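3-oxo-glucose-6-phosphate:glutamate aminotransferase (Bacillus subtilis subsp. subtilis, PDB 4K2M) catalyses the reversible pyridoxal phosphate-dependent transamination of 3-dehydro-glucose 6-phosphate with glutamate to kanosamine 6-phosphate, a step in antibiotic biosynthesis. Local coordinates at residues A225-G230 with V349-P354; Y201-D206 with S345-W350; F317-L322 with L415-S420. One frame throughout, in Å; residues are numbered along the deposited sequence.

Contact 1 of 3, residues A225-G230 with V349-P354; sequences ACQGIG and VWHLFP. With O1G (3-deoxy-3-[(E)-({3-hydroxy-2-methyl-5-[(phosphonooxy)methyl]pyridin-4-yl}methylidene)amino]-6-O-phosphono-alpha-D-gluco pyranose), chain C; EDO (1,2-ethanediol), chain D.
In the cofactor pocket of this aspartate aminotransferase-fold enzyme, the loop after strand 220-224 meets residues 349-354 chiefly through Gln227 and His351. The two side chains cross at about a right angle, with Gln227 CD 3.5 Å from His351 CD2 and the amide turned 41° from the imidazole plane. Gln227 leaves its backbone with CG set opposite the carbonyl carbon and then runs straight (chi2 179°), which carries the amide past the histidine to the bound external aldimine. There its NE2 donates to the pyridine hydroxyl oxygen O3 of the adduct at 2.6 Å. OE1 accepts from the backbone N of Tyr201, so a bond at each end fixes the rotation of the amide. ND1 of His351 is hydrogen-bonded to Asn250 OD1, which helps to hold the imidazole beside the glutamine.

Beside this packed pair Val349 fits against backbone. Its CG1 reaches Gly230 C at 3.6 Å, while CG2 lies 3.7 Å from Gln227 O. A type I turn from Ala225 to Gly228 shapes the loop, and within it Cys226 CB lies 3.6 Å from N1' of the adduct. Ser244 and residues of the second subunit, among them Lys284, also bind the adduct. A polar side chain from the loop at a strand end, meeting the cofactor's ring hydroxyl, belongs to the pyridoxal phosphate site of this fold.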
loop_
_atom_site.group_PDB
_atom_site.type_symbol
_atom_site.label_atom_id
_atom_site.label_comp_id
_atom_site.label_asym_id
_atom_site.label_seq_id
_atom_site.Cartn_x
_atom_site.Cartn_y
_atom_site.Cartn_z
ATOM N N ALA A 225 8.301 -5.623 15.370
ATOM C CA ALA A 225 9.582 -6.187 14.979
ATOM C C ALA A 225 9.889 -5.714 13.568
ATOM O O ALA A 225 10.573 -6.404 12.798
ATOM C CB ALA A 225 9.526 -7.709 15.035
ATOM N N CYS A 226 9.372 -4.538 13.212
ATOM C CA CYS A 226 9.572 -4.056 11.847
ATOM C C CYS A 226 11.045 -3.910 11.448
ATOM O O CYS A 226 11.386 -4.034 10.259
ATOM C CB CYS A 226 8.776 -2.772 11.596
ATOM S SG CYS A 226 6.988 -3.093 11.560
ATOM N N GLN A 227 11.923 -3.712 12.437
ATOM C CA GLN A 227 13.367 -3.622 12.163
ATOM C C GLN A 227 14.127 -4.879 12.593
ATOM O O GLN A 227 15.352 -4.888 12.590
ATOM C CB GLN A 227 13.970 -2.423 12.903
ATOM C CG GLN A 227 13.519 -1.075 12.340
ATOM C CD GLN A 227 14.114 0.104 13.100
ATOM O OE1 GLN A 227 14.985 -0.070 13.953
ATOM N NE2 GLN A 227 13.636 1.308 12.798
ATOM N N GLY A 228 13.403 -5.927 12.973
ATOM C CA GLY A 228 14.024 -7.063 13.639
ATOM C C GLY A 228 13.976 -8.421 12.944
ATOM O O GLY A 228 14.222 -9.446 13.598
ATOM N N ILE A 229 13.680 -8.467 11.650
ATOM C CA ILE A 229 13.656 -9.776 10.981
ATOM C C ILE A 229 15.004 -10.494 11.105
ATOM O O ILE A 229 16.061 -9.892 10.880
ATOM C CB ILE A 229 13.197 -9.707 9.515
ATOM C CG1 ILE A 229 12.867 -11.121 9.015
ATOM C CG2 ILE A 229 14.249 -9.026 8.623
ATOM C CD1 ILE A 229 12.122 -11.175 7.694
ATOM N N GLY A 230 14.949 -11.772 11.490
ATOM C CA GLY A 230 16.145 -12.596 11.675
ATOM C C GLY A 230 16.430 -12.859 13.154
ATOM O O GLY A 230 17.242 -13.718 13.503
ATOM N N VAL A 349 19.956 -7.873 15.236
ATOM C CA VAL A 349 20.180 -8.102 13.810
ATOM C C VAL A 349 20.778 -6.888 13.098
ATOM O O VAL A 349 20.938 -6.895 11.886
ATOM C CB VAL A 349 18.927 -8.612 13.063
ATOM C CG1 VAL A 349 18.529 -9.990 13.562
ATOM C CG2 VAL A 349 17.742 -7.616 13.204
ATOM N N TRP A 350 21.102 -5.853 13.865
ATOM C CA TRP A 350 21.941 -4.768 13.370
ATOM C C TRP A 350 21.320 -4.061 12.185
ATOM O O TRP A 350 21.958 -3.846 11.156
ATOM C CB TRP A 350 23.348 -5.292 13.036
ATOM C CG TRP A 350 23.947 -6.009 14.216
ATOM C CD1 TRP A 350 24.153 -7.360 14.341
ATOM C CD2 TRP A 350 24.375 -5.417 15.446
ATOM N NE1 TRP A 350 24.684 -7.639 15.592
ATOM C CE2 TRP A 350 24.830 -6.460 16.283
ATOM C CE3 TRP A 350 24.417 -4.098 15.927
ATOM C CZ2 TRP A 350 25.332 -6.228 17.567
ATOM C CZ3 TRP A 350 24.908 -3.868 17.211
ATOM C CH2 TRP A 350 25.362 -4.930 18.014
ATOM N N HIS A 351 20.055 -3.679 12.340
ATOM C CA HIS A 351 19.429 -2.846 11.326
ATOM C C HIS A 351 20.066 -1.448 11.315
ATOM O O HIS A 351 20.319 -0.870 10.253
ATOM C CB HIS A 351 17.929 -2.716 11.588
ATOM C CG HIS A 351 17.253 -1.789 10.632
ATOM N ND1 HIS A 351 17.184 -2.042 9.279
ATOM C CD2 HIS A 351 16.647 -0.595 10.824
ATOM C CE1 HIS A 351 16.550 -1.049 8.680
ATOM N NE2 HIS A 351 16.215 -0.158 9.593
ATOM N N LEU A 352 20.293 -0.906 12.511
ATOM C CA LEU A 352 21.011 0.350 12.701
ATOM C C LEU A 352 22.084 0.101 13.745
ATOM O O LEU A 352 21.947 -0.814 14.558
ATOM C CB LEU A 352 20.047 1.469 13.137
ATOM C CG LEU A 352 19.117 1.944 12.003
ATOM C CD1 LEU A 352 17.744 2.449 12.514
ATOM C CD2 LEU A 352 19.792 3.018 11.145
ATOM N N PHE A 353 23.150 0.903 13.723
ATOM C CA PHE A 353 24.284 0.697 14.627
ATOM C C PHE A 353 24.470 1.937 15.486
ATOM O O PHE A 353 25.040 2.936 15.026
ATOM C CB PHE A 353 25.587 0.425 13.856
ATOM C CG PHE A 353 26.734 0.081 14.762
ATOM C CD1 PHE A 353 26.936 -1.238 15.160
ATOM C CD2 PHE A 353 27.576 1.081 15.270
ATOM C CE1 PHE A 353 27.964 -1.572 16.043
ATOM C CE2 PHE A 353 28.620 0.752 16.146
ATOM C CZ PHE A 353 28.802 -0.581 16.538
ATOM N N PRO A 354 23.978 1.887 16.726
ATOM C CA PRO A 354 24.043 3.078 17.584
ATOM C C PRO A 354 25.227 3.070 18.527
ATOM O O PRO A 354 25.492 2.066 19.215
ATOM C CB PRO A 354 22.750 2.988 18.399
ATOM C CG PRO A 354 22.497 1.508 18.523
ATOM C CD PRO A 354 23.076 0.851 17.264
HETATM P P O1G C . 6.476 0.630 7.351
HETATM C C3A O1G C . 9.950 1.146 11.979
HETATM O O3 O1G C . 11.251 1.488 11.814
HETATM C C1 O1G C . 12.617 5.326 7.986
HETATM N "N1'" O1G C . 8.166 0.319 13.294
HETATM C C2 O1G C . 12.084 4.368 9.055
HETATM O O2 O1G C . 13.297 3.921 9.750
HETATM C C9A O1G C . 9.465 0.645 13.192
HETATM C C2A O1G C . 10.349 0.435 14.408
HETATM C C3 O1G C . 11.293 3.180 8.481
HETATM N "N3'" O1G C . 10.656 2.560 9.657
HETATM O O1 O1G C . 13.686 4.738 7.228
HETATM C C4 O1G C . 10.281 3.620 7.404
HETATM O O4 O1G C . 10.042 2.379 6.710
HETATM C C4A O1G C . 9.103 1.309 10.898
HETATM C C4B O1G C . 9.584 1.862 9.615
HETATM C C5 O1G C . 11.009 4.520 6.406
HETATM O O5 O1G C . 11.580 5.664 7.055
HETATM C C5A O1G C . 7.760 0.968 11.033
HETATM C C5T O1G C . 6.674 1.087 9.952
HETATM C C6 O1G C . 10.099 5.186 5.412
HETATM C C6A O1G C . 7.319 0.479 12.254
HETATM O OP1 O1G C . 5.047 1.082 7.562
HETATM O OP2 O1G C . 6.578 -0.649 6.589
HETATM O OP3 O1G C . 7.376 1.783 6.850
HETATM O OP4 O1G C . 7.010 0.218 8.846
HETATM O O6 O1G C . 10.731 5.799 4.353
HETATM P "P'" O1G C . 10.045 5.839 2.899
HETATM O OP6 O1G C . 9.924 4.393 2.467
HETATM O OP7 O1G C . 8.718 6.555 3.009
HETATM O OP8 O1G C . 11.077 6.624 2.085
HETATM C C1 EDO D . 25.437 2.049 22.704
HETATM O O1 EDO D . 24.590 1.407 21.751
HETATM C C2 EDO D . 24.800 1.896 24.088
HETATM O O2 EDO D . 24.702 0.504 24.397
#

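Contact 2 of 3, residues Y201-D206 with S345-W350; sequences YGKHSD and SEDHVW. With EDO (1,2-ethanediol), chain G.
Lys203 and Asp347 form the salt bridge of this contact, NZ meeting OD1 at 3.0 Å from the syn side and 28° out of the carboxylate plane. The lysine chain bends at its second torsion (chi2 71°), which folds the ammonium back across to the aspartate. Ser345 OG also lies against OD1, though so close in the model that the bond is doubtful. The other carboxylate oxygen, OD2, lies 2.6 Å from a water that also reaches His204 O, at 3.0 Å.

Two backbone bonds run between the segments: His204 N donates to Asp347 O at 2.9 Å, and Val349 N to Gly202 O at 2.9 Å. They flank Lys203 and His348, which thereby form an isolated antiparallel beta bridge as a non-hydrogen-bonded pair. Segment 201-206 lies in the loop between strand 192-195 and helix 207-217, and Tyr201 N bonds to Gln227 OE1, tying the bridge to the cofactor site.

Packing centres on the His348 ring. Lys203 CB makes a CH-pi contact with one face, 3.9 Å from the centroid, and the backbone N of Lys203 overlies the rim on that side. Trp350 stacks on the opposite face. At the ring edge, Tyr201 O comes within 3.3 Å of CE1. ND1 accepts the backbone N-H of Trp350, which helps to fix the ring's rotation between its two neighbours. Trp350 in turn packs on helix 312-329.

Two chemistries therefore work side by side: a partly exposed charge pair, whose carboxylate would be stabilised by the lysine and probably kept ionised, and a buried imidazole whose ND1, as an acceptor, is consistent with a neutral ring protonated at NE2.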
loop_
_atom_site.group_PDB
_atom_site.type_symbol
_atom_site.label_atom_id
_atom_site.label_comp_id
_atom_site.label_asym_id
_atom_site.label_seq_id
_atom_site.Cartn_x
_atom_site.Cartn_y
_atom_site.Cartn_z
ATOM N N TYR A 201 16.206 -0.669 16.347
ATOM C CA TYR A 201 17.505 -0.778 15.684
ATOM C C TYR A 201 17.869 -2.234 15.398
ATOM O O TYR A 201 18.966 -2.511 14.909
ATOM C CB TYR A 201 18.618 -0.100 16.499
ATOM C CG TYR A 201 18.281 1.304 16.967
ATOM C CD1 TYR A 201 17.528 2.165 16.181
ATOM C CD2 TYR A 201 18.738 1.762 18.185
ATOM C CE1 TYR A 201 17.223 3.457 16.615
ATOM C CE2 TYR A 201 18.438 3.040 18.627
ATOM C CZ TYR A 201 17.692 3.881 17.832
ATOM O OH TYR A 201 17.413 5.145 18.303
ATOM N N GLY A 202 16.949 -3.157 15.687
ATOM C CA GLY A 202 17.203 -4.582 15.482
ATOM C C GLY A 202 17.555 -5.331 16.763
ATOM O O GLY A 202 17.822 -6.534 16.741
ATOM N N LYS A 203 17.527 -4.626 17.888
ATOM C CA LYS A 203 17.810 -5.243 19.195
ATOM C C LYS A 203 16.521 -5.830 19.770
ATOM O O LYS A 203 15.491 -5.167 19.801
ATOM C CB LYS A 203 18.338 -4.171 20.156
ATOM C CG LYS A 203 18.595 -4.628 21.580
ATOM C CD LYS A 203 19.805 -5.530 21.678
ATOM C CE LYS A 203 20.153 -5.782 23.147
ATOM N NZ LYS A 203 21.326 -6.694 23.255
ATOM N N HIS A 204 16.587 -7.070 20.244
ATOM C CA HIS A 204 15.418 -7.749 20.805
ATOM C C HIS A 204 15.097 -7.190 22.194
ATOM O O HIS A 204 15.974 -7.127 23.073
ATOM C CB HIS A 204 15.721 -9.251 20.906
ATOM C CG HIS A 204 14.534 -10.138 20.688
ATOM N ND1 HIS A 204 14.655 -11.453 20.293
ATOM C CD2 HIS A 204 13.209 -9.896 20.803
ATOM C CE1 HIS A 204 13.450 -11.987 20.184
ATOM N NE2 HIS A 204 12.555 -11.063 20.488
ATOM N N SER A 205 13.843 -6.775 22.397
ATOM C CA SER A 205 13.376 -6.346 23.710
ATOM C C SER A 205 13.405 -7.529 24.670
ATOM O O SER A 205 13.494 -8.678 24.234
ATOM C CB SER A 205 11.942 -5.850 23.620
ATOM O OG SER A 205 11.842 -4.702 22.813
ATOM N N ASP A 206 13.297 -7.257 25.973
ATOM C CA ASP A 206 13.291 -8.328 26.976
ATOM C C ASP A 206 11.916 -8.976 27.029
ATOM O O ASP A 206 11.128 -8.729 27.948
ATOM C CB ASP A 206 13.663 -7.776 28.349
ATOM C CG ASP A 206 13.873 -8.877 29.398
ATOM O OD1 ASP A 206 13.544 -10.069 29.149
ATOM O OD2 ASP A 206 14.359 -8.531 30.494
ATOM N N SER A 345 25.804 -8.851 21.011
ATOM C CA SER A 345 24.913 -9.850 21.581
ATOM C C SER A 345 24.219 -10.678 20.503
ATOM O O SER A 345 24.113 -10.262 19.342
ATOM C CB SER A 345 23.871 -9.178 22.455
ATOM O OG SER A 345 22.950 -8.483 21.636
ATOM N N GLU A 346 23.724 -11.843 20.908
ATOM C CA GLU A 346 23.091 -12.765 19.977
ATOM C C GLU A 346 21.679 -12.339 19.621
ATOM O O GLU A 346 21.079 -12.904 18.710
ATOM C CB GLU A 346 23.047 -14.163 20.592
ATOM C CG GLU A 346 24.428 -14.741 20.823
ATOM C CD GLU A 346 24.393 -16.052 21.585
ATOM O OE1 GLU A 346 25.227 -16.933 21.281
ATOM O OE2 GLU A 346 23.534 -16.191 22.484
ATOM N N ASP A 347 21.150 -11.356 20.344
ATOM C CA ASP A 347 19.762 -10.942 20.156
ATOM C C ASP A 347 19.676 -9.590 19.453
ATOM O O ASP A 347 18.940 -8.704 19.883
ATOM C CB ASP A 347 19.007 -10.903 21.498
ATOM C CG ASP A 347 19.613 -9.925 22.491
ATOM O OD1 ASP A 347 20.768 -9.492 22.273
ATOM O OD2 ASP A 347 18.935 -9.589 23.497
ATOM N N HIS A 348 20.421 -9.445 18.363
ATOM C CA HIS A 348 20.464 -8.186 17.613
ATOM C C HIS A 348 20.658 -8.556 16.143
ATOM O O HIS A 348 21.433 -9.465 15.832
ATOM C CB HIS A 348 21.678 -7.359 18.087
ATOM C CG HIS A 348 21.523 -5.871 17.936
ATOM N ND1 HIS A 348 21.081 -5.270 16.777
ATOM C CD2 HIS A 348 21.795 -4.866 18.806
ATOM C CE1 HIS A 348 21.064 -3.956 16.948
ATOM N NE2 HIS A 348 21.496 -3.687 18.165
ATOM N N VAL A 349 19.956 -7.873 15.236
ATOM C CA VAL A 349 20.180 -8.102 13.810
ATOM C C VAL A 349 20.778 -6.888 13.098
ATOM O O VAL A 349 20.938 -6.895 11.886
ATOM C CB VAL A 349 18.927 -8.612 13.063
ATOM C CG1 VAL A 349 18.529 -9.990 13.562
ATOM C CG2 VAL A 349 17.742 -7.616 13.204
ATOM N N TRP A 350 21.102 -5.853 13.865
ATOM C CA TRP A 350 21.941 -4.768 13.370
ATOM C C TRP A 350 21.320 -4.061 12.185
ATOM O O TRP A 350 21.958 -3.846 11.156
ATOM C CB TRP A 350 23.348 -5.292 13.036
ATOM C CG TRP A 350 23.947 -6.009 14.216
ATOM C CD1 TRP A 350 24.153 -7.360 14.341
ATOM C CD2 TRP A 350 24.375 -5.417 15.446
ATOM N NE1 TRP A 350 24.684 -7.639 15.592
ATOM C CE2 TRP A 350 24.830 -6.460 16.283
ATOM C CE3 TRP A 350 24.417 -4.098 15.927
ATOM C CZ2 TRP A 350 25.332 -6.228 17.567
ATOM C CZ3 TRP A 350 24.908 -3.868 17.211
ATOM C CH2 TRP A 350 25.362 -4.930 18.014
HETATM C C1 EDO G . 16.992 7.999 20.165
HETATM O O1 EDO G . 15.707 8.531 20.474
HETATM C C2 EDO G . 17.300 6.811 21.066
HETATM O O2 EDO G . 16.458 5.718 20.691
HETATM O O HOH W 1 16.530 -9.661 24.505
#

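Contact 3 of 3, residues F317-L322 with L415-S420; sequences FKRLFL and LPLYPS. With ACT (acetate ion), chain F.
Over one face of the Arg319 guanidinium lie Pro419 CD and Tyr418 CA, the proline carbon 3.5 Å from NH2. The contact joins helix 312-329 to the loop between strand 412-415 and helix 423-441, within the C-terminal part of the aspartate aminotransferase fold. At the guanidinium edge, near the plane, sits an acetate ion, probably from the crystallisation liquor. NH2 donates to acetate OXT at 3.0 Å, almost straight (166°), and to acetate O at 2.8 Å. NH1 also points to O, at a modelled distance too short to be relied on, and has the carbonyl of Trp350 as a further acceptor. Flat donor and flat acceptor thus pair along one edge while the protein chain packs over a face. The Arg319 side chain is about 7 Å from that of Lys249, the cofactor-attachment lysine, here unmodified.

Arg319 is extended from CG to NE, and its aliphatic portion passes Leu417 and Pro419 at a slant before the charged end is reached; CG touches Leu417 CD2 at 3.8 Å. Leu322 and Leu417 run past each other in opposite directions, with Leu322 CB 3.8 Å from Leu417 CG.

Lys318, next to Arg319 on the helix, is kinked at its third torsion (chi3 80°), which curls the ammonium toward the loop. Its bond to Pro419 O, at 3.0 Å, is weak; Leu57 O is the stronger partner, and Phe58 adds a cation-pi contact. One water completes the seam, 2.9 Å from Lys318 NZ and 2.9 Å from Ser420 OG.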
loop_
_atom_site.group_PDB
_atom_site.type_symbol
_atom_site.label_atom_id
_atom_site.label_comp_id
_atom_site.label_asym_id
_atom_site.label_seq_id
_atom_site.Cartn_x
_atom_site.Cartn_y
_atom_site.Cartn_z
ATOM N N PHE A 317 24.130 -11.760 7.984
ATOM C CA PHE A 317 25.475 -12.106 8.421
ATOM C C PHE A 317 26.451 -10.947 8.152
ATOM O O PHE A 317 27.287 -10.598 9.007
ATOM C CB PHE A 317 25.987 -13.383 7.746
ATOM C CG PHE A 317 27.365 -13.757 8.195
ATOM C CD1 PHE A 317 27.550 -14.455 9.381
ATOM C CD2 PHE A 317 28.472 -13.358 7.456
ATOM C CE1 PHE A 317 28.825 -14.780 9.815
ATOM C CE2 PHE A 317 29.748 -13.673 7.875
ATOM C CZ PHE A 317 29.933 -14.387 9.050
ATOM N N LYS A 318 26.342 -10.330 6.983
ATOM C CA LYS A 318 27.246 -9.224 6.664
ATOM C C LYS A 318 27.050 -8.065 7.637
ATOM O O LYS A 318 28.021 -7.431 8.050
ATOM C CB LYS A 318 27.064 -8.777 5.214
ATOM C CG LYS A 318 27.669 -9.777 4.194
ATOM C CD LYS A 318 27.522 -9.259 2.771
ATOM C CE LYS A 318 28.601 -8.226 2.449
ATOM N NZ LYS A 318 28.417 -7.691 1.055
ATOM N N ARG A 319 25.800 -7.788 7.994
ATOM C CA ARG A 319 25.525 -6.774 9.014
ATOM C C ARG A 319 26.195 -7.097 10.333
ATOM O O ARG A 319 26.773 -6.208 10.972
ATOM C CB ARG A 319 24.014 -6.617 9.229
ATOM C CG ARG A 319 23.299 -5.971 8.059
ATOM C CD ARG A 319 21.793 -5.934 8.367
ATOM N NE ARG A 319 21.039 -5.272 7.302
ATOM C CZ ARG A 319 20.776 -3.968 7.270
ATOM N NH1 ARG A 319 21.194 -3.183 8.253
ATOM N NH2 ARG A 319 20.115 -3.443 6.236
ATOM N N LEU A 320 26.127 -8.363 10.743
ATOM C CA LEU A 320 26.754 -8.774 11.994
ATOM C C LEU A 320 28.276 -8.575 11.914
ATOM O O LEU A 320 28.905 -8.107 12.876
ATOM C CB LEU A 320 26.430 -10.240 12.302
ATOM C CG LEU A 320 27.296 -10.900 13.379
ATOM C CD1 LEU A 320 27.058 -10.269 14.744
ATOM C CD2 LEU A 320 27.065 -12.417 13.423
ATOM N N PHE A 321 28.864 -8.941 10.777
ATOM C CA PHE A 321 30.309 -8.798 10.613
ATOM C C PHE A 321 30.692 -7.338 10.757
ATOM O O PHE A 321 31.661 -7.001 11.444
ATOM C CB PHE A 321 30.789 -9.324 9.256
ATOM C CG PHE A 321 32.286 -9.263 9.091
ATOM C CD1 PHE A 321 33.091 -10.263 9.628
ATOM C CD2 PHE A 321 32.887 -8.204 8.424
ATOM C CE1 PHE A 321 34.476 -10.221 9.493
ATOM C CE2 PHE A 321 34.272 -8.151 8.282
ATOM C CZ PHE A 321 35.066 -9.163 8.828
ATOM N N LEU A 322 29.926 -6.467 10.109
ATOM C CA LEU A 322 30.162 -5.033 10.219
ATOM C C LEU A 322 30.044 -4.543 11.660
ATOM O O LEU A 322 30.875 -3.756 12.116
ATOM C CB LEU A 322 29.185 -4.256 9.335
ATOM C CG LEU A 322 29.498 -4.381 7.844
ATOM C CD1 LEU A 322 28.323 -3.821 7.041
ATOM C CD2 LEU A 322 30.810 -3.658 7.456
ATOM N N LEU A 415 26.028 5.017 13.023
ATOM C CA LEU A 415 27.121 4.924 12.066
ATOM C C LEU A 415 26.643 4.131 10.856
ATOM O O LEU A 415 25.797 3.251 11.008
ATOM C CB LEU A 415 28.297 4.196 12.710
ATOM C CG LEU A 415 28.787 4.784 14.026
ATOM C CD1 LEU A 415 30.062 4.037 14.403
ATOM C CD2 LEU A 415 29.051 6.278 13.884
ATOM N N PRO A 416 27.189 4.415 9.661
ATOM C CA PRO A 416 26.743 3.683 8.467
ATOM C C PRO A 416 26.864 2.168 8.635
ATOM O O PRO A 416 27.901 1.683 9.107
ATOM C CB PRO A 416 27.720 4.159 7.382
ATOM C CG PRO A 416 28.083 5.551 7.820
ATOM C CD PRO A 416 28.165 5.475 9.326
ATOM N N LEU A 417 25.807 1.432 8.282
ATOM C CA LEU A 417 25.842 -0.035 8.350
ATOM C C LEU A 417 24.723 -0.603 7.468
ATOM O O LEU A 417 23.539 -0.419 7.740
ATOM C CB LEU A 417 25.738 -0.539 9.798
ATOM C CG LEU A 417 26.176 -2.008 10.018
ATOM C CD1 LEU A 417 26.515 -2.300 11.486
ATOM C CD2 LEU A 417 25.115 -3.009 9.539
ATOM N N TYR A 418 25.108 -1.289 6.400
ATOM C CA TYR A 418 24.124 -1.960 5.562
ATOM C C TYR A 418 24.916 -3.015 4.810
ATOM O O TYR A 418 26.151 -2.932 4.760
ATOM C CB TYR A 418 23.398 -0.959 4.640
ATOM C CG TYR A 418 24.339 -0.134 3.778
ATOM C CD1 TYR A 418 24.649 -0.523 2.479
ATOM C CD2 TYR A 418 24.905 1.038 4.270
ATOM C CE1 TYR A 418 25.521 0.226 1.686
ATOM C CE2 TYR A 418 25.776 1.793 3.486
ATOM C CZ TYR A 418 26.080 1.373 2.206
ATOM O OH TYR A 418 26.939 2.127 1.436
ATOM N N PRO A 419 24.242 -4.036 4.262
ATOM C CA PRO A 419 25.046 -5.181 3.782
ATOM C C PRO A 419 26.052 -4.871 2.669
ATOM O O PRO A 419 27.116 -5.505 2.648
ATOM C CB PRO A 419 23.992 -6.174 3.280
ATOM C CG PRO A 419 22.765 -5.826 4.021
ATOM C CD PRO A 419 22.795 -4.323 4.226
ATOM N N SER A 420 25.742 -3.939 1.774
ATOM C CA SER A 420 26.674 -3.603 0.687
ATOM C C SER A 420 27.696 -2.519 1.036
ATOM O O SER A 420 28.430 -2.040 0.160
ATOM C CB SER A 420 25.921 -3.222 -0.591
ATOM O OG SER A 420 25.306 -4.359 -1.166
HETATM C C ACT F . 19.712 -0.251 6.855
HETATM O O ACT F . 20.506 -0.968 7.441
HETATM O OXT ACT F . 19.262 -0.613 5.773
HETATM C CH3 ACT F . 19.321 1.074 7.462
HETATM O O HOH W 2 25.997 -7.062 -0.367
#

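Along the chain the segments come in the order 201-206, 225-230, 317-322, 345-354 and 415-420, so both contact 1 and contact 2 interleave with contact 3. Contacts 1 and 2 lie about 7 Å apart between centres and share Val349 and Trp350; their first segments follow neighbouring strands of the large mixed sheet, 192-195 and 220-224. Contact 3, about 11 Å from contact 1 and 14 Å from contact 2, pairs helix 312-329 with the loop after strand 412-415. Trp350 O bonds to Arg319, and strand 353-356 pairs with strand 412-415. Segment 345-354 thus joins the loops of the large sheet beside the cofactor site to the C-terminal elements, illustrating how one connecting segment can unite distant parts of an enzyme chain.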